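Local atomic coordinates of phthiocerol synthesis polyketide synthase type I PpsC (Mycobacterium tuberculosis, PDB entry 7AHB), a protein that takes part in phthiocerol polyketide synthesis, its acyltransferase domain probably selecting an acyl extender unit and loading it for chain elongation. Residues E71-A76 with W124-V129; R65-D70 with L118-L123; G140-A145 with G149-A154; A79-E84 with Q155-T160. One frame throughout, in Å; residues are numbered along the deposited sequence.

Contact 1 of 4, residues E71-A76 with W124-V129; sequences EPAFAA and WRSYGV. With NA (sodium ion), chain Q.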
# COMPACT_ATOMS: atom_id res chain seq x y z
N GLU A 71 2.17 -12.39 -19.94
CA GLU A 71 1.11 -12.66 -18.98
C GLU A 71 -0.14 -11.94 -19.45
O GLU A 71 -0.36 -10.77 -19.10
CB GLU A 71 1.53 -12.24 -17.57
CG GLU A 71 2.62 -13.12 -16.99
CD GLU A 71 2.16 -14.58 -16.79
OE1 GLU A 71 0.94 -14.83 -16.78
OE2 GLU A 71 3.03 -15.47 -16.66
N PRO A 72 -0.97 -12.61 -20.26
CA PRO A 72 -2.14 -11.92 -20.85
C PRO A 72 -3.07 -11.28 -19.85
O PRO A 72 -3.62 -10.20 -20.14
CB PRO A 72 -2.85 -13.04 -21.64
CG PRO A 72 -1.77 -14.00 -21.98
CD PRO A 72 -0.77 -13.96 -20.83
N ALA A 73 -3.26 -11.88 -18.67
CA ALA A 73 -4.13 -11.26 -17.68
C ALA A 73 -3.57 -9.91 -17.24
O ALA A 73 -4.32 -8.95 -17.03
CB ALA A 73 -4.31 -12.19 -16.49
N PHE A 74 -2.26 -9.83 -17.07
CA PHE A 74 -1.64 -8.56 -16.70
C PHE A 74 -1.84 -7.55 -17.82
O PHE A 74 -2.23 -6.41 -17.57
CB PHE A 74 -0.16 -8.78 -16.40
CG PHE A 74 0.57 -7.53 -16.00
CD1 PHE A 74 0.48 -7.05 -14.70
CD2 PHE A 74 1.34 -6.85 -16.91
CE1 PHE A 74 1.15 -5.89 -14.33
CE2 PHE A 74 2.01 -5.70 -16.53
CZ PHE A 74 1.91 -5.23 -15.25
N ALA A 75 -1.59 -7.97 -19.07
CA ALA A 75 -1.72 -7.07 -20.22
C ALA A 75 -3.16 -6.61 -20.42
O ALA A 75 -3.39 -5.46 -20.80
CB ALA A 75 -1.22 -7.76 -21.48
N ALA A 76 -4.14 -7.48 -20.15
CA ALA A 76 -5.53 -7.08 -20.30
C ALA A 76 -5.88 -5.99 -19.30
O ALA A 76 -6.53 -5.00 -19.65
CB ALA A 76 -6.45 -8.29 -20.11
N TRP A 124 -2.64 -12.51 -10.38
CA TRP A 124 -2.89 -13.57 -9.41
C TRP A 124 -4.23 -14.26 -9.68
O TRP A 124 -4.34 -15.50 -9.57
CB TRP A 124 -2.89 -13.01 -7.99
CG TRP A 124 -1.57 -12.77 -7.35
CD1 TRP A 124 -1.01 -11.55 -7.05
CD2 TRP A 124 -0.64 -13.75 -6.88
NE1 TRP A 124 0.19 -11.72 -6.45
CE2 TRP A 124 0.45 -13.06 -6.32
CE3 TRP A 124 -0.63 -15.14 -6.87
CZ2 TRP A 124 1.54 -13.72 -5.74
CZ3 TRP A 124 0.47 -15.80 -6.33
CH2 TRP A 124 1.53 -15.08 -5.76
N ARG A 125 -5.27 -13.48 -10.00
CA ARG A 125 -6.58 -14.06 -10.27
C ARG A 125 -6.51 -15.06 -11.42
O ARG A 125 -7.18 -16.10 -11.40
CB ARG A 125 -7.58 -12.96 -10.60
CG ARG A 125 -8.96 -13.49 -11.08
CD ARG A 125 -10.00 -12.43 -10.85
NE ARG A 125 -11.40 -12.71 -11.20
CZ ARG A 125 -12.03 -13.89 -11.21
NH1 ARG A 125 -11.41 -15.04 -10.94
NH2 ARG A 125 -13.32 -13.90 -11.53
N SER A 126 -5.72 -14.75 -12.45
CA SER A 126 -5.63 -15.63 -13.61
C SER A 126 -4.98 -16.96 -13.26
O SER A 126 -5.13 -17.92 -14.01
CB SER A 126 -4.83 -14.95 -14.74
OG SER A 126 -3.45 -14.90 -14.46
N TYR A 127 -4.27 -17.05 -12.13
CA TYR A 127 -3.69 -18.30 -11.66
C TYR A 127 -4.47 -18.86 -10.46
O TYR A 127 -3.93 -19.71 -9.73
CB TYR A 127 -2.22 -18.09 -11.31
CG TYR A 127 -1.37 -17.89 -12.54
CD1 TYR A 127 -1.13 -18.95 -13.41
CD2 TYR A 127 -0.83 -16.65 -12.86
CE1 TYR A 127 -0.38 -18.79 -14.55
CE2 TYR A 127 -0.06 -16.48 -14.01
CZ TYR A 127 0.17 -17.55 -14.84
OH TYR A 127 0.93 -17.40 -15.98
N GLY A 128 -5.71 -18.40 -10.26
CA GLY A 128 -6.58 -18.98 -9.26
C GLY A 128 -6.38 -18.48 -7.86
O GLY A 128 -6.89 -19.10 -6.92
N VAL A 129 -5.67 -17.36 -7.68
CA VAL A 129 -5.38 -16.80 -6.36
C VAL A 129 -6.18 -15.51 -6.22
O VAL A 129 -5.93 -14.51 -6.92
CB VAL A 129 -3.88 -16.55 -6.15
CG1 VAL A 129 -3.64 -15.91 -4.80
CG2 VAL A 129 -3.09 -17.84 -6.30
NA NA Q . -1.84 -14.00 -17.23
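The carboxylate of E71 and the ring of Y127 are the two flat groups here. OE1 of the acid lies at the edge of the ring, near its plane, while the planes themselves are turned 62° apart. Y127 belongs to the Schellman motif that closes helix 106-126, and E71 holds the N-cap position of helix 72-89, so the bond between them ties a helix end to a helix start. The phenol OH donates to E71 OE1 over 2.7 Å, and OE1 receives it on its syn lone pair, on the side of the other oxygen. E71 can offer it because its chain bends at chi2 (-64°), turning the acid back from the start of helix 72-89 toward the tyrosine.

The same OE1 lies 2.9 Å from a sodium ion, so one oxygen meets both a proton donor and a cation, which would probably stabilise the charged carboxylate. A73 belongs to this sodium site as well. Its small methyl lies against S126 CB where little room is left, though the very short distance modelled there is doubtful. S126 OG is hydrogen-bonded to L123 O, back in its own helix. In the Schellman turn G128 takes a positive phi, easy for a residue without a side chain, and Y127 N and V129 N reach W124 O from opposite faces of its carbonyl plane.

Contact 2 of 4, residues R65-D70 with L118-L123; sequences RQLLAD and LALTAL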
# COMPACT_ATOMS: atom_id res chain seq x y z
N ARG A 65 7.67 -4.99 -17.78
CA ARG A 65 7.91 -5.12 -19.22
C ARG A 65 7.71 -6.55 -19.69
O ARG A 65 6.97 -6.80 -20.65
CB ARG A 65 9.32 -4.63 -19.55
CG ARG A 65 9.50 -4.13 -20.96
CD ARG A 65 10.75 -3.22 -21.06
NE ARG A 65 11.92 -3.83 -20.42
CZ ARG A 65 12.99 -3.17 -19.97
NH1 ARG A 65 13.07 -1.85 -20.09
NH2 ARG A 65 13.97 -3.84 -19.38
N GLN A 66 8.34 -7.52 -19.02
CA GLN A 66 8.17 -8.91 -19.44
C GLN A 66 6.77 -9.41 -19.10
O GLN A 66 6.24 -10.28 -19.80
CB GLN A 66 9.22 -9.82 -18.80
CG GLN A 66 10.60 -9.80 -19.48
CD GLN A 66 10.55 -9.70 -21.01
OE1 GLN A 66 10.09 -10.62 -21.70
NE2 GLN A 66 11.01 -8.56 -21.54
N LEU A 67 6.16 -8.89 -18.03
CA LEU A 67 4.79 -9.27 -17.73
C LEU A 67 3.86 -8.88 -18.87
O LEU A 67 3.01 -9.67 -19.29
CB LEU A 67 4.33 -8.61 -16.43
CG LEU A 67 4.95 -9.10 -15.12
CD1 LEU A 67 4.37 -8.33 -13.94
CD2 LEU A 67 4.74 -10.59 -14.94
N LEU A 68 4.02 -7.66 -19.39
CA LEU A 68 3.13 -7.19 -20.44
C LEU A 68 3.15 -8.11 -21.66
O LEU A 68 2.11 -8.31 -22.31
CB LEU A 68 3.51 -5.76 -20.83
CG LEU A 68 2.41 -4.81 -21.25
CD1 LEU A 68 1.37 -4.64 -20.16
CD2 LEU A 68 3.03 -3.45 -21.66
N ALA A 69 4.30 -8.72 -21.95
CA ALA A 69 4.43 -9.56 -23.12
C ALA A 69 4.11 -11.02 -22.87
O ALA A 69 3.77 -11.73 -23.82
CB ALA A 69 5.84 -9.46 -23.70
N ASP A 70 4.20 -11.50 -21.62
CA ASP A 70 4.12 -12.93 -21.34
C ASP A 70 2.93 -13.33 -20.47
O ASP A 70 2.70 -14.53 -20.29
CB ASP A 70 5.41 -13.40 -20.64
CG ASP A 70 6.64 -13.23 -21.51
OD1 ASP A 70 6.48 -12.91 -22.71
OD2 ASP A 70 7.78 -13.41 -21.00
N LEU A 118 -3.69 -3.00 -9.30
CA LEU A 118 -4.87 -3.64 -9.88
C LEU A 118 -4.49 -4.65 -10.96
O LEU A 118 -5.07 -5.74 -11.03
CB LEU A 118 -5.80 -2.58 -10.45
CG LEU A 118 -6.27 -1.56 -9.44
CD1 LEU A 118 -7.03 -0.45 -10.11
CD2 LEU A 118 -7.14 -2.25 -8.36
N ALA A 119 -3.50 -4.33 -11.81
CA ALA A 119 -3.09 -5.29 -12.84
C ALA A 119 -2.45 -6.53 -12.21
O ALA A 119 -2.63 -7.65 -12.70
CB ALA A 119 -2.12 -4.63 -13.84
N LEU A 120 -1.69 -6.36 -11.13
CA LEU A 120 -1.09 -7.52 -10.49
C LEU A 120 -2.14 -8.37 -9.79
O LEU A 120 -1.99 -9.59 -9.69
CB LEU A 120 -0.00 -7.08 -9.49
CG LEU A 120 1.30 -6.56 -10.11
CD1 LEU A 120 2.19 -5.92 -9.03
CD2 LEU A 120 2.05 -7.70 -10.81
N THR A 121 -3.19 -7.74 -9.26
CA THR A 121 -4.31 -8.49 -8.71
C THR A 121 -4.97 -9.34 -9.79
O THR A 121 -5.34 -10.49 -9.54
CB THR A 121 -5.32 -7.54 -8.08
OG1 THR A 121 -4.72 -6.77 -7.01
CG2 THR A 121 -6.51 -8.33 -7.47
N ALA A 122 -5.05 -8.80 -11.02
CA ALA A 122 -5.57 -9.56 -12.15
C ALA A 122 -4.68 -10.74 -12.48
O ALA A 122 -5.17 -11.83 -12.83
CB ALA A 122 -5.70 -8.65 -13.37
N LEU A 123 -3.37 -10.55 -12.34
CA LEU A 123 -2.43 -11.62 -12.64
C LEU A 123 -2.62 -12.79 -11.69
O LEU A 123 -2.73 -13.94 -12.12
CB LEU A 123 -1.00 -11.08 -12.55
CG LEU A 123 0.12 -12.08 -12.79
CD1 LEU A 123 -0.06 -12.74 -14.15
CD2 LEU A 123 1.48 -11.42 -12.69
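L123, one of two leucines that meet L67 across this contact, has its backbone N bonded to A119 O at 3.0 Å, a regular turn of helix 106-126. On the other side, D70 N returns to L67 O at 3.2 Å in the short helix 65-70. Such bonds stay inside each helix, and the contact between the segments is made by apolar side chains.

L67 does the work for its side. Its CB points at the longer helix, and its two methyls divide the task: CD1 rests on L120 CD2 at 3.9 Å, and CD2 on L123 CD2 at 4.0 Å. L67 crosses each of these partners at about a right angle, so methyls touch methyls and the chains do not run alongside. L120 and L123 stand one turn apart on the same side of their helix but reach L67 by different torsions. CG of L120 lies anti to its carbonyl carbon (chi1 -73°), whereas CG of L123 lies anti to its backbone N (chi1 178°). Leucine suits all three places: the nearest CA atoms, those of L67 and L123, are still 9.1 Å apart, and branched chains are long enough to bridge that gap with buried hydrocarbon.

F74 of the following helix 72-89 packs against L67, L120 and A119, closing one flank of the cluster. On the face of helix 106-126 turned away from L67, T121 OG1 bonds to Y53 OH, at the end of strand 49-53 of the parallel sheet, and L118 packs on helix 141-147.

Contact 3 of 4, residues G140-A145 with G149-A154; sequences GEVAAA and GALTPA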
# COMPACT_ATOMS: atom_id res chain seq x y z
N GLY A 140 -2.30 2.77 -0.25
CA GLY A 140 -2.74 1.51 -0.81
C GLY A 140 -4.16 1.11 -0.44
O GLY A 140 -4.68 0.15 -1.03
N GLU A 141 -4.80 1.80 0.50
CA GLU A 141 -6.18 1.50 0.84
C GLU A 141 -7.13 1.85 -0.30
O GLU A 141 -8.23 1.30 -0.37
CB GLU A 141 -6.58 2.23 2.12
CG GLU A 141 -7.94 1.89 2.63
CD GLU A 141 -8.09 1.93 4.14
OE1 GLU A 141 -7.45 1.12 4.88
OE2 GLU A 141 -8.85 2.80 4.60
N VAL A 142 -6.74 2.72 -1.23
CA VAL A 142 -7.60 2.94 -2.40
C VAL A 142 -7.69 1.67 -3.23
O VAL A 142 -8.78 1.21 -3.58
CB VAL A 142 -7.08 4.12 -3.24
CG1 VAL A 142 -8.02 4.35 -4.44
CG2 VAL A 142 -6.95 5.37 -2.39
N ALA A 143 -6.53 1.08 -3.54
CA ALA A 143 -6.50 -0.16 -4.31
C ALA A 143 -7.27 -1.25 -3.60
O ALA A 143 -8.01 -2.01 -4.23
CB ALA A 143 -5.06 -0.61 -4.56
N ALA A 144 -7.09 -1.36 -2.27
CA ALA A 144 -7.84 -2.35 -1.49
C ALA A 144 -9.35 -2.14 -1.63
O ALA A 144 -10.11 -3.10 -1.80
CB ALA A 144 -7.42 -2.28 -0.01
N ALA A 145 -9.79 -0.89 -1.54
CA ALA A 145 -11.20 -0.59 -1.67
C ALA A 145 -11.71 -0.95 -3.06
O ALA A 145 -12.86 -1.39 -3.20
CB ALA A 145 -11.43 0.90 -1.37
N GLY A 149 -14.44 -4.13 -3.89
CA GLY A 149 -15.70 -3.76 -4.50
C GLY A 149 -16.33 -2.49 -3.98
O GLY A 149 -17.43 -2.13 -4.42
N ALA A 150 -15.69 -1.81 -3.04
CA ALA A 150 -16.26 -0.56 -2.55
C ALA A 150 -16.09 0.57 -3.57
O ALA A 150 -16.85 1.55 -3.55
CB ALA A 150 -15.59 -0.18 -1.23
N LEU A 151 -15.11 0.47 -4.45
CA LEU A 151 -14.88 1.44 -5.51
C LEU A 151 -14.68 0.68 -6.81
O LEU A 151 -14.21 -0.45 -6.81
CB LEU A 151 -13.62 2.31 -5.28
CG LEU A 151 -13.57 3.28 -4.10
CD1 LEU A 151 -12.18 3.93 -4.10
CD2 LEU A 151 -14.66 4.31 -4.16
N THR A 152 -15.02 1.33 -7.92
CA THR A 152 -14.66 0.84 -9.24
C THR A 152 -13.23 1.25 -9.54
O THR A 152 -12.70 2.14 -8.88
CB THR A 152 -15.57 1.43 -10.29
OG1 THR A 152 -15.32 2.84 -10.35
CG2 THR A 152 -17.04 1.15 -9.95
N PRO A 153 -12.57 0.57 -10.50
CA PRO A 153 -11.22 1.03 -10.90
C PRO A 153 -11.19 2.49 -11.30
O PRO A 153 -10.22 3.21 -11.00
CB PRO A 153 -10.86 0.09 -12.07
CG PRO A 153 -11.67 -1.18 -11.75
CD PRO A 153 -12.95 -0.69 -11.17
N ALA A 154 -12.21 2.96 -12.02
CA ALA A 154 -12.25 4.36 -12.40
C ALA A 154 -12.27 5.26 -11.17
O ALA A 154 -11.58 6.29 -11.12
CB ALA A 154 -13.48 4.63 -13.27
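A145 and the residues A150 and L151 face each other across a Schellman turn that ends helix 141-147, the helix after a GxSxG pattern consistent with the nucleophile elbow of acyltransferases. The polar part of the contact gathers on one atom, A145 O. L151 N donates to it over 3.2 Å, standing 57° out of the carbonyl plane. A150 N comes closer, at 2.9 Å, but its N-H points poorly and that bond is weak. G149 makes the reversal possible: its phi is positive, and at these backbone angles a beta carbon would collide with the carbonyl oxygen of the residue before.

The apolar part is built on L151. Its CD1 lies 4.1 Å from A145 CB and 4.2 Å from V142 CG1, residues one turn apart on the same helix. V142 presents this methyl because CG1 is anti to the backbone N (chi1 -178°). The alanines add a CB-to-CB contact of 4.3 Å between A145 and A150; small methyls suit a turn that folds this closely. W290 of helix 287-295 touches V142, A145 and L151, and A150 shares a backbone hydrogen bond with Q261, a residue of another sodium site.

Beyond L151 the chain starts helix 153-167 with a capping box. T152 OG1 caps the backbone N of Q155, and Q155 OE1 bonds back to T152 N.

Contact 4 of 4, residues A79-E84 with Q155-T160; sequences AELEPE and QGLRVT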
# COMPACT_ATOMS: atom_id res chain seq x y z
N ALA A 79 -4.28 -2.76 -20.37
CA ALA A 79 -5.06 -2.28 -21.50
C ALA A 79 -6.39 -1.67 -21.07
O ALA A 79 -6.80 -0.62 -21.58
CB ALA A 79 -5.30 -3.42 -22.49
N GLU A 80 -7.07 -2.32 -20.10
CA GLU A 80 -8.39 -1.85 -19.69
C GLU A 80 -8.30 -0.54 -18.90
O GLU A 80 -9.17 0.33 -19.02
CB GLU A 80 -9.09 -2.93 -18.86
CG GLU A 80 -9.61 -4.06 -19.74
CD GLU A 80 -9.64 -5.44 -19.03
OE1 GLU A 80 -9.72 -6.46 -19.77
OE2 GLU A 80 -9.61 -5.53 -17.78
N LEU A 81 -7.24 -0.38 -18.11
CA LEU A 81 -7.07 0.87 -17.37
C LEU A 81 -6.65 2.03 -18.26
O LEU A 81 -7.01 3.19 -18.00
CB LEU A 81 -6.02 0.69 -16.27
CG LEU A 81 -6.40 -0.22 -15.11
CD1 LEU A 81 -5.15 -0.62 -14.37
CD2 LEU A 81 -7.40 0.47 -14.22
N GLU A 82 -5.90 1.73 -19.33
CA GLU A 82 -5.22 2.79 -20.08
C GLU A 82 -6.14 3.92 -20.51
O GLU A 82 -5.75 5.09 -20.34
CB GLU A 82 -4.49 2.17 -21.27
CG GLU A 82 -3.65 3.09 -22.09
CD GLU A 82 -2.44 3.62 -21.33
OE1 GLU A 82 -2.02 3.00 -20.34
OE2 GLU A 82 -1.92 4.67 -21.76
N PRO A 83 -7.35 3.68 -21.03
CA PRO A 83 -8.19 4.82 -21.45
C PRO A 83 -8.48 5.79 -20.31
O PRO A 83 -8.44 7.01 -20.51
CB PRO A 83 -9.47 4.15 -21.98
CG PRO A 83 -9.04 2.78 -22.36
CD PRO A 83 -7.99 2.39 -21.34
N GLU A 84 -8.82 5.28 -19.13
CA GLU A 84 -9.08 6.18 -18.02
C GLU A 84 -7.82 6.93 -17.60
O GLU A 84 -7.87 8.14 -17.39
CB GLU A 84 -9.69 5.41 -16.85
CG GLU A 84 -11.21 5.38 -16.89
CD GLU A 84 -11.82 6.78 -16.76
OE1 GLU A 84 -12.28 7.33 -17.77
OE2 GLU A 84 -11.81 7.35 -15.65
N GLN A 155 -13.04 4.88 -10.15
CA GLN A 155 -13.11 5.68 -8.94
C GLN A 155 -11.78 5.65 -8.19
O GLN A 155 -11.38 6.65 -7.60
CB GLN A 155 -14.23 5.17 -8.04
CG GLN A 155 -15.63 5.56 -8.50
CD GLN A 155 -16.72 4.97 -7.65
OE1 GLN A 155 -16.60 3.84 -7.16
NE2 GLN A 155 -17.82 5.71 -7.49
N GLY A 156 -11.10 4.50 -8.21
CA GLY A 156 -9.78 4.44 -7.59
C GLY A 156 -8.78 5.38 -8.23
O GLY A 156 -7.98 6.03 -7.53
N LEU A 157 -8.78 5.44 -9.57
CA LEU A 157 -7.91 6.40 -10.24
C LEU A 157 -8.28 7.83 -9.85
O LEU A 157 -7.40 8.67 -9.60
CB LEU A 157 -8.00 6.23 -11.76
CG LEU A 157 -7.78 4.87 -12.36
CD1 LEU A 157 -7.61 4.96 -13.88
CD2 LEU A 157 -6.65 4.15 -11.73
N ARG A 158 -9.58 8.12 -9.79
CA ARG A 158 -10.05 9.46 -9.46
C ARG A 158 -9.54 9.89 -8.09
O ARG A 158 -8.97 10.98 -7.95
CB ARG A 158 -11.58 9.50 -9.52
CG ARG A 158 -12.19 10.79 -8.99
CD ARG A 158 -11.76 11.96 -9.78
NE ARG A 158 -12.36 13.21 -9.32
CZ ARG A 158 -12.01 14.42 -9.76
NH1 ARG A 158 -11.06 14.54 -10.67
NH2 ARG A 158 -12.59 15.52 -9.28
N VAL A 159 -9.74 9.05 -7.07
CA VAL A 159 -9.25 9.39 -5.74
C VAL A 159 -7.75 9.63 -5.79
O VAL A 159 -7.23 10.57 -5.18
CB VAL A 159 -9.60 8.29 -4.72
CG1 VAL A 159 -8.93 8.59 -3.40
CG2 VAL A 159 -11.11 8.15 -4.56
N THR A 160 -7.03 8.73 -6.46
CA THR A 160 -5.58 8.84 -6.55
C THR A 160 -5.17 10.12 -7.25
O THR A 160 -4.26 10.82 -6.78
CB THR A 160 -5.00 7.62 -7.26
OG1 THR A 160 -5.44 6.45 -6.55
CG2 THR A 160 -3.52 7.65 -7.27
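L157 projects from helix 153-167 and meets L81 and E84 of helix 72-89 in a helix-helix contact of the acyltransferase domain. Its CG is anti to the carbonyl carbon (chi1 -53°) and the chain runs on extended to CD1, with CD2 branching off on the L81 side. CD1 sets down on E84 CB at 3.7 Å, while CD2 comes to 4.5 Å from L81 CD2, a looser touch.

For E84 the aliphatic root of the side chain makes the contact, and its acid goes elsewhere. Its chi1 of -91° lies well off the usual staggered value, and a bend at chi2 follows; OE2 is hydrogen-bonded to Q88 NE2. Glutamate suits this place at the border of the core, with methylene against leucine and carboxylate held by an amide. P83, just before it, has no N-H to give, and helix 72-89 is kinked there. F85 of the same helix and I114 of helix 106-126 also touch L157.

One turn along from G156, T160 faces helix 106-126. Its hydroxyl is satisfied within its own helix, where T160 OG1 donates to G156 O at 2.8 Å, and T160 N reaches the same oxygen from the opposite face of the carbonyl plane.

In the fold
Two pairs can be told apart. Contacts 1 and 2 have centres about 7 Å apart, share helix 106-126 and touch through F74 and L67; contacts 3 and 4, about 10 Å apart, share helix 153-167 and meet through V142. Between the pairs the centres are about 16 to 18 Å apart, but helix 72-89 serves both contacts 1 and 4, and L118 of contact 2 touches L81 of contact 4 and A143 of contact 3. Along the chain contacts 1, 2 and 4 interlock, whereas contact 3 is nested inside the loop that contact 4 closes. Together they join five helices of the acyltransferase domain, including the one that follows the probable nucleophile elbow.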